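Local coordinates for protein 1H-3-hydroxy-4-oxoquinoline 2,4-dioxygenase (Pseudomonas putida, PDB 3IBT) that catalyses the cofactor-independent, ring-cleaving dioxygenation of 3-hydroxy-1H-quinolin-4-one to N-formylanthranilate and carbon monoxide, on an alpha/beta-hydrolase fold, at residues T12-L26 / L40-D54. Residues are numbered along the deposited sequence; the frame is centred on the assembly and turned at random.
Sequences TYSESGDPHAPTLFL and LAPLLARDFHVICPD
Glu15 OE2 is gripped twice: His49 NE2 donates to it at 2.6 Å, and Lys84 adds a salt bridge. OE2 lies in the imidazole plane, but the N-H is bent at 148° and reaches the oxygen on its anti side, out of a carboxylate plane turned 37° from the ring. With CG anti to the backbone N (chi1 173°), the His49 ring is set against the turn at Pro19, whose CA lies over the ring centre in a CH-pi contact. On the strand 23-26 side, ND1 shares a hydrogen bond with Thr23 OG1 at 3.2 Å. With an alanine here, Glu15 would probably keep Lys84 but lose its imidazole mate, Thr23 OG1 would lose its ring partner, and a gap would open beside Pro19.

Strand 49-53 runs between two neighbours, antiparallel to 13-16 and parallel to 23-26, illustrating how an inner strand spends both backbone edges: Ser14 and Cys52 exchange two bonds, while Leu24 N and Leu26 N bond to His49 O and Ile51 O. On the face of Leu24 and Val50, Leu24 CD1 stands over the Phe48 ring, 3.5 Å from its centroid, and Leu26 wedges against Leu40, Leu44 and Cys52, closing helix 40-44 of this beta-alpha-beta unit onto the sheet. Apolar packing thus seats the helix, while a buried histidine joins a carboxylate, probably made more acidic by Lys84, to Thr23 and carries the turn at Pro19 on its face.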
loop_
_atom_site.group_PDB
_atom_site.type_symbol
_atom_site.label_atom_id
_atom_site.label_comp_id
_atom_site.label_asym_id
_atom_site.label_seq_id
_atom_site.Cartn_x
_atom_site.Cartn_y
_atom_site.Cartn_z
ATOM N N THR A 12 -6.035 12.450 -8.720
ATOM C CA THR A 12 -4.840 13.107 -9.228
ATOM C C THR A 12 -3.687 12.090 -9.218
ATOM O O THR A 12 -3.606 11.238 -8.316
ATOM C CB THR A 12 -4.480 14.381 -8.415
ATOM O OG1 THR A 12 -4.846 14.204 -7.014
ATOM C CG2 THR A 12 -5.203 15.672 -9.017
ATOM N N TYR A 13 -2.817 12.122 -10.224
ATOM C CA TYR A 13 -1.691 11.188 -10.232
ATOM C C TYR A 13 -0.425 11.825 -10.770
ATOM O O TYR A 13 -0.482 12.672 -11.662
ATOM C CB TYR A 13 -2.036 9.894 -10.990
ATOM C CG TYR A 13 -1.953 9.983 -12.502
ATOM C CD1 TYR A 13 -0.764 9.695 -13.171
ATOM C CD2 TYR A 13 -3.065 10.344 -13.273
ATOM C CE1 TYR A 13 -0.669 9.775 -14.575
ATOM C CE2 TYR A 13 -2.974 10.425 -14.688
ATOM C CZ TYR A 13 -1.769 10.141 -15.317
ATOM O OH TYR A 13 -1.652 10.203 -16.668
ATOM N N SER A 14 0.722 11.420 -10.218
ATOM C CA SER A 14 2.030 11.921 -10.688
ATOM C C SER A 14 2.676 10.920 -11.621
ATOM O O SER A 14 2.445 9.696 -11.510
ATOM C CB SER A 14 2.994 12.245 -9.533
ATOM O OG SER A 14 3.529 11.055 -8.949
ATOM N N GLU A 15 3.475 11.450 -12.538
ATOM C CA GLU A 15 4.133 10.638 -13.516
ATOM C C GLU A 15 5.559 11.086 -13.556
ATOM O O GLU A 15 5.846 12.294 -13.576
ATOM C CB GLU A 15 3.492 10.831 -14.865
ATOM C CG GLU A 15 3.482 9.579 -15.696
ATOM C CD GLU A 15 2.771 9.799 -17.020
ATOM O OE1 GLU A 15 2.506 10.975 -17.400
ATOM O OE2 GLU A 15 2.482 8.792 -17.700
ATOM N N SER A 16 6.460 10.114 -13.561
ATOM C CA SER A 16 7.872 10.397 -13.493
ATOM C C SER A 16 8.661 9.356 -14.244
ATOM O O SER A 16 8.716 8.207 -13.842
ATOM C CB SER A 16 8.314 10.505 -12.035
ATOM O OG SER A 16 8.063 11.817 -11.566
ATOM N N GLY A 17 9.266 9.759 -15.346
ATOM C CA GLY A 17 10.055 8.842 -16.119
ATOM C C GLY A 17 9.632 8.845 -17.567
ATOM O O GLY A 17 8.769 9.633 -18.015
ATOM N N ASP A 18 10.269 7.940 -18.292
ATOM C CA ASP A 18 10.074 7.766 -19.714
ATOM C C ASP A 18 8.869 6.855 -19.968
ATOM O O ASP A 18 8.925 5.665 -19.633
ATOM C CB ASP A 18 11.344 7.134 -20.278
ATOM C CG ASP A 18 11.316 6.998 -21.761
ATOM O OD1 ASP A 18 10.219 7.112 -22.363
ATOM O OD2 ASP A 18 12.409 6.775 -22.322
ATOM N N PRO A 19 7.802 7.385 -20.618
ATOM C CA PRO A 19 6.511 6.678 -20.637
ATOM C C PRO A 19 6.654 5.297 -21.296
ATOM O O PRO A 19 6.017 4.318 -20.874
ATOM C CB PRO A 19 5.620 7.605 -21.497
ATOM C CG PRO A 19 6.589 8.360 -22.375
ATOM C CD PRO A 19 7.762 8.602 -21.463
ATOM N N HIS A 20 7.521 5.257 -22.307
ATOM C CA HIS A 20 7.847 4.087 -23.090
ATOM C C HIS A 20 9.038 3.402 -22.420
ATOM O O HIS A 20 10.110 3.222 -23.008
ATOM C CB HIS A 20 8.153 4.531 -24.548
ATOM C CG HIS A 20 8.303 3.397 -25.527
ATOM N ND1 HIS A 20 7.735 2.135 -25.316
ATOM C CD2 HIS A 20 8.946 3.345 -26.735
ATOM C CE1 HIS A 20 8.032 1.356 -26.347
ATOM N NE2 HIS A 20 8.763 2.066 -27.222
ATOM N N ALA A 21 8.838 3.072 -21.149
ATOM C CA ALA A 21 9.747 2.252 -20.353
ATOM C C ALA A 21 8.850 1.369 -19.463
ATOM O O ALA A 21 7.635 1.597 -19.411
ATOM C CB ALA A 21 10.689 3.141 -19.517
ATOM N N PRO A 22 9.422 0.351 -18.782
ATOM C CA PRO A 22 8.563 -0.540 -18.002
ATOM C C PRO A 22 7.718 0.234 -16.989
ATOM O O PRO A 22 8.265 0.972 -16.164
ATOM C CB PRO A 22 9.560 -1.454 -17.285
ATOM C CG PRO A 22 10.797 -1.391 -18.083
ATOM C CD PRO A 22 10.841 -0.037 -18.689
ATOM N N THR A 23 6.396 0.085 -17.072
ATOM C CA THR A 23 5.478 0.856 -16.237
ATOM C C THR A 23 5.273 0.198 -14.873
ATOM O O THR A 23 5.094 -1.033 -14.776
ATOM C CB THR A 23 4.155 1.144 -16.957
ATOM O OG1 THR A 23 4.441 1.755 -18.227
ATOM C CG2 THR A 23 3.283 2.092 -16.126
ATOM N N LEU A 24 5.326 1.047 -13.841
ATOM C CA LEU A 24 5.380 0.634 -12.453
ATOM C C LEU A 24 4.500 1.567 -11.666
ATOM O O LEU A 24 4.727 2.774 -11.675
ATOM C CB LEU A 24 6.803 0.785 -11.938
ATOM C CG LEU A 24 7.281 -0.179 -10.851
ATOM C CD1 LEU A 24 8.692 0.199 -10.408
ATOM C CD2 LEU A 24 6.370 -0.163 -9.677
ATOM N N PHE A 25 3.497 1.025 -10.991
ATOM C CA PHE A 25 2.595 1.847 -10.197
ATOM C C PHE A 25 3.034 1.881 -8.744
ATOM O O PHE A 25 3.318 0.808 -8.135
ATOM C CB PHE A 25 1.175 1.287 -10.247
ATOM C CG PHE A 25 0.391 1.711 -11.441
ATOM C CD1 PHE A 25 0.346 0.909 -12.567
ATOM C CD2 PHE A 25 -0.329 2.905 -11.422
ATOM C CE1 PHE A 25 -0.411 1.297 -13.709
ATOM C CE2 PHE A 25 -1.093 3.331 -12.556
ATOM C CZ PHE A 25 -1.139 2.524 -13.704
ATOM N N LEU A 26 3.084 3.087 -8.175
ATOM C CA LEU A 26 3.333 3.205 -6.745
ATOM C C LEU A 26 2.063 3.571 -5.983
ATOM O O LEU A 26 1.660 4.735 -6.015
ATOM C CB LEU A 26 4.475 4.190 -6.474
ATOM C CG LEU A 26 5.923 3.785 -6.777
ATOM C CD1 LEU A 26 6.868 4.617 -5.917
ATOM C CD2 LEU A 26 6.201 2.300 -6.539
ATOM N N LEU A 40 11.251 7.686 -2.834
ATOM C CA LEU A 40 11.471 6.479 -3.635
ATOM C C LEU A 40 11.278 6.669 -5.154
ATOM O O LEU A 40 12.002 6.102 -5.977
ATOM C CB LEU A 40 10.597 5.358 -3.073
ATOM C CG LEU A 40 10.281 4.178 -3.941
ATOM C CD1 LEU A 40 11.570 3.467 -4.285
ATOM C CD2 LEU A 40 9.366 3.352 -3.165
ATOM N N ALA A 41 10.310 7.492 -5.516
ATOM C CA ALA A 41 9.977 7.692 -6.914
ATOM C C ALA A 41 11.102 8.288 -7.719
ATOM O O ALA A 41 11.415 7.738 -8.768
ATOM C CB ALA A 41 8.697 8.495 -7.093
ATOM N N PRO A 42 11.723 9.410 -7.269
ATOM C CA PRO A 42 12.773 9.963 -8.148
ATOM C C PRO A 42 13.889 8.960 -8.418
ATOM O O PRO A 42 14.506 9.038 -9.457
ATOM C CB PRO A 42 13.292 11.166 -7.363
ATOM C CG PRO A 42 12.127 11.572 -6.546
ATOM C CD PRO A 42 11.578 10.250 -6.068
ATOM N N LEU A 43 14.095 8.004 -7.519
ATOM C CA LEU A 43 15.085 6.970 -7.736
ATOM C C LEU A 43 14.637 6.026 -8.853
ATOM O O LEU A 43 15.403 5.770 -9.788
ATOM C CB LEU A 43 15.382 6.195 -6.445
ATOM C CG LEU A 43 15.841 6.984 -5.214
ATOM C CD1 LEU A 43 16.234 6.098 -4.062
ATOM C CD2 LEU A 43 16.993 7.924 -5.571
ATOM N N LEU A 44 13.403 5.525 -8.786
ATOM C CA LEU A 44 12.917 4.583 -9.791
ATOM C C LEU A 44 12.629 5.243 -11.143
ATOM O O LEU A 44 12.255 4.542 -12.096
ATOM C CB LEU A 44 11.657 3.866 -9.310
ATOM C CG LEU A 44 11.671 3.094 -7.990
ATOM C CD1 LEU A 44 10.259 2.715 -7.528
ATOM C CD2 LEU A 44 12.552 1.871 -8.082
ATOM N N ALA A 45 12.781 6.567 -11.247
ATOM C CA ALA A 45 12.471 7.279 -12.508
ATOM C C ALA A 45 13.554 7.073 -13.578
ATOM O O ALA A 45 13.428 7.529 -14.733
ATOM C CB ALA A 45 12.232 8.759 -12.267
ATOM N N ARG A 46 14.598 6.361 -13.168
ATOM C CA ARG A 46 15.742 6.063 -13.993
ATOM C C ARG A 46 15.386 4.889 -14.913
ATOM O O ARG A 46 15.736 4.906 -16.112
ATOM C CB ARG A 46 16.893 5.692 -13.041
ATOM C CG ARG A 46 18.334 5.736 -13.602
ATOM C CD ARG A 46 19.343 5.069 -12.575
ATOM N NE ARG A 46 18.994 3.680 -12.169
ATOM C CZ ARG A 46 19.773 2.849 -11.445
ATOM N NH1 ARG A 46 20.981 3.241 -11.016
ATOM N NH2 ARG A 46 19.347 1.606 -11.162
ATOM N N ASP A 47 14.673 3.899 -14.338
ATOM C CA ASP A 47 14.483 2.582 -14.952
ATOM C C ASP A 47 13.086 2.355 -15.432
ATOM O O ASP A 47 12.870 1.729 -16.469
ATOM C CB ASP A 47 14.829 1.485 -13.965
ATOM C CG ASP A 47 16.243 1.591 -13.474
ATOM O OD1 ASP A 47 17.073 2.093 -14.246
ATOM O OD2 ASP A 47 16.538 1.196 -12.320
ATOM N N PHE A 48 12.147 2.900 -14.680
ATOM C CA PHE A 48 10.752 2.661 -14.899
ATOM C C PHE A 48 9.986 3.911 -15.261
ATOM O O PHE A 48 10.444 5.014 -15.007
ATOM C CB PHE A 48 10.180 2.184 -13.617
ATOM C CG PHE A 48 10.784 0.946 -13.139
ATOM C CD1 PHE A 48 11.840 0.978 -12.255
ATOM C CD2 PHE A 48 10.277 -0.276 -13.539
ATOM C CE1 PHE A 48 12.376 -0.176 -11.790
ATOM C CE2 PHE A 48 10.815 -1.433 -13.078
ATOM C CZ PHE A 48 11.864 -1.381 -12.203
ATOM N N HIS A 49 8.800 3.718 -15.832
ATOM C CA HIS A 49 7.804 4.776 -16.017
ATOM C C HIS A 49 6.964 4.752 -14.745
ATOM O O HIS A 49 6.306 3.746 -14.474
ATOM C CB HIS A 49 6.968 4.437 -17.259
ATOM C CG HIS A 49 5.796 5.341 -17.493
ATOM N ND1 HIS A 49 4.745 4.987 -18.316
ATOM C CD2 HIS A 49 5.507 6.582 -17.027
ATOM C CE1 HIS A 49 3.861 5.970 -18.345
ATOM N NE2 HIS A 49 4.298 6.947 -17.570
ATOM N N VAL A 50 6.998 5.809 -13.935
ATOM C CA VAL A 50 6.467 5.668 -12.569
ATOM C C VAL A 50 5.263 6.519 -12.265
ATOM O O VAL A 50 5.361 7.753 -12.222
ATOM C CB VAL A 50 7.512 5.951 -11.495
ATOM C CG1 VAL A 50 6.867 5.909 -10.133
ATOM C CG2 VAL A 50 8.663 4.954 -11.581
ATOM N N ILE A 51 4.142 5.843 -11.997
ATOM C CA ILE A 51 2.866 6.500 -11.718
ATOM C C ILE A 51 2.465 6.395 -10.244
ATOM O O ILE A 51 2.164 5.310 -9.776
ATOM C CB ILE A 51 1.726 5.898 -12.560
ATOM C CG1 ILE A 51 2.188 5.609 -13.998
ATOM C CG2 ILE A 51 0.537 6.816 -12.512
ATOM C CD1 ILE A 51 1.220 6.107 -15.124
ATOM N N CYS A 52 2.452 7.502 -9.513
ATOM C CA CYS A 52 1.956 7.450 -8.152
ATOM C C CYS A 52 0.541 8.041 -8.110
ATOM O O CYS A 52 0.392 9.267 -8.102
ATOM C CB CYS A 52 2.875 8.203 -7.199
ATOM S SG CYS A 52 4.547 7.551 -7.128
ATOM N N PRO A 53 -0.515 7.187 -8.125
ATOM C CA PRO A 53 -1.909 7.682 -7.961
ATOM C C PRO A 53 -2.411 8.049 -6.541
ATOM O O PRO A 53 -1.804 7.707 -5.539
ATOM C CB PRO A 53 -2.773 6.566 -8.571
ATOM C CG PRO A 53 -1.864 5.395 -8.807
ATOM C CD PRO A 53 -0.463 5.733 -8.370
ATOM N N ASP A 54 -3.511 8.794 -6.494
ATOM C CA ASP A 54 -4.142 9.192 -5.231
ATOM C C ASP A 54 -5.548 8.624 -5.184
ATOM O O ASP A 54 -6.456 9.080 -5.904
ATOM C CB ASP A 54 -4.213 10.719 -5.073
ATOM C CG ASP A 54 -2.931 11.413 -5.478
ATOM O OD1 ASP A 54 -1.866 10.721 -5.452
ATOM O OD2 ASP A 54 -2.987 12.637 -5.805
#